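Local structure of Sb(V)-As(V) reductase (Leishmania major, 2J6P) at residues 23-35 with 39-51. The protein probably reduces pentavalent arsenic and antimony (arsenate and antimonate) and belongs to the rhodanese/Cdc25 phosphatase family. Residues are numbered along the deposited sequence; the frame is centred on the assembly and turned at random.
Sequences VKAAVIDCRDSDR and FIVNSINMPTISC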
loop_
_atom_site.group_PDB
_atom_site.type_symbol
_atom_site.label_atom_id
_atom_site.label_comp_id
_atom_site.label_asym_id
_atom_site.label_seq_id
_atom_site.Cartn_x
_atom_site.Cartn_y
_atom_site.Cartn_z
ATOM N N VAL A 23 -17.590 13.483 26.261
ATOM C CA VAL A 23 -16.538 14.528 26.700
ATOM C C VAL A 23 -15.177 13.935 27.206
ATOM O O VAL A 23 -14.177 14.627 27.193
ATOM C CB VAL A 23 -17.096 15.776 27.603
ATOM C CG1 VAL A 23 -18.680 15.733 27.913
ATOM C CG2 VAL A 23 -16.170 16.112 28.901
ATOM N N LYS A 24 -15.132 12.664 27.577
ATOM C CA LYS A 24 -13.835 11.953 27.946
ATOM C C LYS A 24 -13.090 11.241 26.766
ATOM O O LYS A 24 -11.997 10.600 26.951
ATOM C CB LYS A 24 -14.155 10.882 28.998
ATOM C CG LYS A 24 -14.669 11.480 30.308
ATOM C CD LYS A 24 -15.176 10.317 31.119
ATOM C CE LYS A 24 -15.924 10.743 32.374
ATOM N NZ LYS A 24 -16.976 9.611 32.580
ATOM N N ALA A 25 -13.727 11.305 25.594
ATOM C CA ALA A 25 -13.254 10.537 24.409
ATOM C C ALA A 25 -12.798 11.469 23.307
ATOM O O ALA A 25 -13.385 12.592 23.106
ATOM C CB ALA A 25 -14.272 9.434 23.906
ATOM N N ALA A 26 -11.707 11.104 22.654
ATOM C CA ALA A 26 -11.316 11.807 21.441
ATOM C C ALA A 26 -11.155 10.792 20.293
ATOM O O ALA A 26 -10.737 9.640 20.537
ATOM C CB ALA A 26 -9.962 12.569 21.673
ATOM N N VAL A 27 -11.458 11.233 19.056
ATOM C CA VAL A 27 -11.450 10.333 17.849
ATOM C C VAL A 27 -10.358 10.947 17.007
ATOM O O VAL A 27 -10.405 12.124 16.749
ATOM C CB VAL A 27 -12.750 10.267 17.147
ATOM C CG1 VAL A 27 -12.637 9.407 15.824
ATOM C CG2 VAL A 27 -13.721 9.638 18.074
ATOM N N ILE A 28 -9.295 10.191 16.762
ATOM C CA ILE A 28 -8.098 10.704 16.004
ATOM C C ILE A 28 -8.191 10.048 14.597
ATOM O O ILE A 28 -8.123 8.861 14.455
ATOM C CB ILE A 28 -6.814 10.413 16.662
ATOM C CG1 ILE A 28 -6.900 10.714 18.201
ATOM C CG2 ILE A 28 -5.571 11.075 15.818
ATOM C CD1 ILE A 28 -7.139 12.134 18.538
ATOM N N ASP A 29 -8.503 10.843 13.605
ATOM C CA ASP A 29 -8.647 10.323 12.277
ATOM C C ASP A 29 -7.239 10.441 11.589
ATOM O O ASP A 29 -6.714 11.530 11.476
ATOM C CB ASP A 29 -9.565 11.257 11.546
ATOM C CG ASP A 29 -9.867 10.808 10.087
ATOM O OD1 ASP A 29 -9.142 9.972 9.452
ATOM O OD2 ASP A 29 -10.876 11.366 9.604
ATOM N N CYS A 30 -6.676 9.326 11.154
ATOM C CA CYS A 30 -5.287 9.340 10.671
ATOM C C CYS A 30 -5.201 9.305 9.199
ATOM O O CYS A 30 -4.099 9.072 8.687
ATOM C CB CYS A 30 -4.560 8.059 11.157
ATOM S SG CYS A 30 -4.522 8.064 13.057
ATOM N N ARG A 31 -6.338 9.555 8.514
ATOM C CA ARG A 31 -6.427 9.587 7.035
ATOM C C ARG A 31 -5.766 10.780 6.400
ATOM O O ARG A 31 -5.455 11.735 7.075
ATOM C CB ARG A 31 -7.864 9.447 6.565
ATOM C CG ARG A 31 -8.308 7.919 6.698
ATOM C CD ARG A 31 -9.900 7.870 6.450
ATOM N NE ARG A 31 -10.592 8.860 7.303
ATOM C CZ ARG A 31 -11.880 9.049 7.229
ATOM N NH1 ARG A 31 -12.579 8.292 6.349
ATOM N NH2 ARG A 31 -12.469 9.915 8.012
ATOM N N ASP A 32 -5.542 10.732 5.074
ATOM C CA ASP A 32 -4.860 11.842 4.434
ATOM C C ASP A 32 -5.661 12.457 3.242
ATOM O O ASP A 32 -6.441 13.376 3.469
ATOM C CB ASP A 32 -3.368 11.420 4.047
ATOM C CG ASP A 32 -3.288 10.017 3.396
ATOM O OD1 ASP A 32 -2.869 9.025 4.086
ATOM O OD2 ASP A 32 -3.655 9.869 2.168
ATOM N N SER A 33 -5.486 11.956 2.044
ATOM C CA SER A 33 -6.248 12.496 0.916
ATOM C C SER A 33 -7.556 11.739 0.791
ATOM O O SER A 33 -8.356 12.102 -0.038
ATOM C CB SER A 33 -5.473 12.315 -0.424
ATOM O OG SER A 33 -5.065 10.941 -0.505
ATOM N N ASP A 34 -7.742 10.678 1.594
ATOM C CA ASP A 34 -9.054 9.943 1.561
ATOM C C ASP A 34 -9.876 10.300 2.790
ATOM O O ASP A 34 -10.910 9.682 3.054
ATOM C CB ASP A 34 -8.837 8.406 1.529
ATOM C CG ASP A 34 -8.023 7.903 2.749
ATOM O OD1 ASP A 34 -7.243 8.704 3.347
ATOM O OD2 ASP A 34 -8.092 6.713 3.106
ATOM N N ARG A 35 -9.459 11.328 3.527
ATOM C CA ARG A 35 -10.190 11.721 4.724
ATOM C C ARG A 35 -11.633 12.098 4.469
ATOM O O ARG A 35 -12.518 11.841 5.320
ATOM C CB ARG A 35 -9.493 12.916 5.432
ATOM C CG ARG A 35 -9.961 13.188 6.866
ATOM C CD ARG A 35 -11.277 14.087 7.086
ATOM N NE ARG A 35 -11.106 15.572 7.241
ATOM C CZ ARG A 35 -10.127 16.385 6.762
ATOM N NH1 ARG A 35 -9.059 15.948 6.008
ATOM N NH2 ARG A 35 -10.226 17.692 7.039
ATOM N N PHE A 39 -16.566 11.197 7.894
ATOM C CA PHE A 39 -15.880 11.249 9.159
ATOM C C PHE A 39 -16.796 11.387 10.338
ATOM O O PHE A 39 -17.974 11.658 10.169
ATOM C CB PHE A 39 -14.874 12.339 9.099
ATOM C CG PHE A 39 -15.408 13.623 8.588
ATOM C CD1 PHE A 39 -16.042 14.535 9.496
ATOM C CD2 PHE A 39 -15.240 13.959 7.246
ATOM C CE1 PHE A 39 -16.582 15.787 9.063
ATOM C CE2 PHE A 39 -15.769 15.167 6.754
ATOM C CZ PHE A 39 -16.456 16.113 7.650
ATOM N N ILE A 40 -16.249 11.195 11.550
ATOM C CA ILE A 40 -16.959 11.416 12.795
ATOM C C ILE A 40 -16.811 12.838 13.181
ATOM O O ILE A 40 -15.701 13.418 13.112
ATOM C CB ILE A 40 -16.454 10.538 13.941
ATOM C CG1 ILE A 40 -16.911 9.068 13.812
ATOM C CG2 ILE A 40 -16.958 11.139 15.372
ATOM C CD1 ILE A 40 -15.887 8.269 13.083
ATOM N N VAL A 41 -17.911 13.471 13.656
ATOM C CA VAL A 41 -17.828 14.989 13.816
ATOM C C VAL A 41 -16.841 15.277 14.956
ATOM O O VAL A 41 -16.706 14.454 15.880
ATOM C CB VAL A 41 -19.239 15.721 14.082
ATOM C CG1 VAL A 41 -19.972 15.092 15.412
ATOM C CG2 VAL A 41 -19.059 17.283 14.079
ATOM N N ASN A 42 -16.110 16.413 14.856
ATOM C CA ASN A 42 -15.082 16.671 15.896
ATOM C C ASN A 42 -13.992 15.554 15.983
ATOM O O ASN A 42 -13.237 15.557 16.935
ATOM C CB ASN A 42 -15.730 16.912 17.269
ATOM C CG ASN A 42 -16.769 18.036 17.210
ATOM O OD1 ASN A 42 -16.493 19.128 16.653
ATOM N ND2 ASN A 42 -17.974 17.766 17.722
ATOM N N SER A 43 -13.862 14.658 14.985
ATOM C CA SER A 43 -12.615 13.895 14.931
ATOM C C SER A 43 -11.462 14.900 14.710
ATOM O O SER A 43 -11.632 15.997 14.115
ATOM C CB SER A 43 -12.676 12.795 13.910
ATOM O OG SER A 43 -12.975 13.378 12.630
ATOM N N ILE A 44 -10.322 14.562 15.308
ATOM C CA ILE A 44 -9.070 15.288 15.184
ATOM C C ILE A 44 -8.239 14.697 14.070
ATOM O O ILE A 44 -7.911 13.515 14.122
ATOM C CB ILE A 44 -8.324 15.260 16.478
ATOM C CG1 ILE A 44 -9.194 15.968 17.532
ATOM C CG2 ILE A 44 -7.044 16.134 16.361
ATOM C CD1 ILE A 44 -8.780 15.742 18.959
ATOM N N ASN A 45 -7.848 15.481 13.074
ATOM C CA ASN A 45 -7.115 14.869 11.940
ATOM C C ASN A 45 -5.648 14.809 12.218
ATOM O O ASN A 45 -5.024 15.819 12.354
ATOM C CB ASN A 45 -7.450 15.572 10.532
ATOM C CG ASN A 45 -6.852 14.775 9.210
ATOM O OD1 ASN A 45 -6.533 13.446 9.132
ATOM N ND2 ASN A 45 -6.605 15.627 8.196
ATOM N N MET A 46 -5.043 13.628 12.267
ATOM C CA MET A 46 -3.617 13.660 12.409
ATOM C C MET A 46 -3.117 12.728 11.320
ATOM O O MET A 46 -3.006 11.478 11.550
ATOM C CB MET A 46 -3.201 13.094 13.804
ATOM C CG MET A 46 -3.661 13.964 14.982
ATOM S SD MET A 46 -2.525 15.356 15.191
ATOM C CE MET A 46 -0.994 14.535 15.602
ATOM N N PRO A 47 -2.837 13.278 10.115
ATOM C CA PRO A 47 -2.590 12.313 9.020
ATOM C C PRO A 47 -1.268 11.624 9.312
ATOM O O PRO A 47 -0.161 12.267 9.445
ATOM C CB PRO A 47 -2.471 13.199 7.743
ATOM C CG PRO A 47 -2.535 14.601 8.243
ATOM C CD PRO A 47 -2.748 14.674 9.700
ATOM N N THR A 48 -1.340 10.326 9.448
ATOM C CA THR A 48 -0.092 9.549 9.719
ATOM C C THR A 48 1.034 9.826 8.693
ATOM O O THR A 48 2.222 9.832 9.032
ATOM C CB THR A 48 -0.454 8.054 9.729
ATOM O OG1 THR A 48 -1.305 7.888 10.909
ATOM C CG2 THR A 48 0.846 7.175 9.966
ATOM N N ILE A 49 0.671 10.019 7.418
ATOM C CA ILE A 49 1.680 10.137 6.414
ATOM C C ILE A 49 2.589 11.323 6.612
ATOM O O ILE A 49 3.711 11.297 6.166
ATOM C CB ILE A 49 0.972 10.086 5.002
ATOM C CG1 ILE A 49 1.911 9.953 3.892
ATOM C CG2 ILE A 49 0.207 11.300 4.747
ATOM C CD1 ILE A 49 1.076 10.002 2.516
ATOM N N SER A 50 2.111 12.404 7.237
ATOM C CA SER A 50 2.884 13.588 7.238
ATOM C C SER A 50 3.075 14.220 8.617
ATOM O O SER A 50 3.762 15.244 8.682
ATOM C CB SER A 50 2.148 14.536 6.305
ATOM O OG SER A 50 0.848 14.904 6.829
ATOM N N CYS A 51 2.391 13.722 9.684
ATOM C CA CYS A 51 2.556 14.258 11.045
ATOM C C CYS A 51 3.921 13.976 11.607
ATOM O O CYS A 51 4.529 12.998 11.216
ATOM C CB CYS A 51 1.578 13.698 12.031
ATOM S SG CYS A 51 0.039 14.446 11.801
HETATM O O HOH W 1 -12.699 13.776 18.893
HETATM O O HOH W 2 -13.440 10.497 11.531
HETATM O O HOH W 3 -11.324 13.902 10.449
HETATM O O HOH W 4 -2.274 9.483 6.613
#
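Val-27 O takes the amide of Ile-44 (N to O 2.8 Å, N-H...O 172°), Ile-44 O takes that of Asp-29, and Asp-29 O that of Met-46: a parallel ladder with Ile-28 opposite Ile-44 and Asp-29 opposite Asn-45. Beyond it Thr-48 N donates to Cys-30 O at 3.1 Å, tying the two loops together just past the strand ends. At the other end a water accepts from Val-27 N and donates to Asn-42 O.

The Asp-29 carboxylate is multiply satisfied. With CG anti to the backbone N (chi1 -178°), it receives Arg-31 side-on, NE on OD1 at 2.8 Å and NH2 on OD2 at 2.7 Å, both syn; Arg-31 N meets OD1 from the anti side, closing an Asx turn. A further water donates to both OD2 and Ser-43 OG, whose own proton goes to Ile-40 O (2.8 Å). Another joins Cys-30 O, Asp-32 OD1 and Ile-49 N. Ile-28 CG2 lies alongside Met-46 CG, 3.6 Å away.

Within the rhodanese-like domain, strand 44-45 is the outermost of this chain's parallel sheet and 25-29 runs between it and 70-74; helix 53-65 covers the Ile-28 and Met-46 side through Leu-59, while His-74 touches Asp-29.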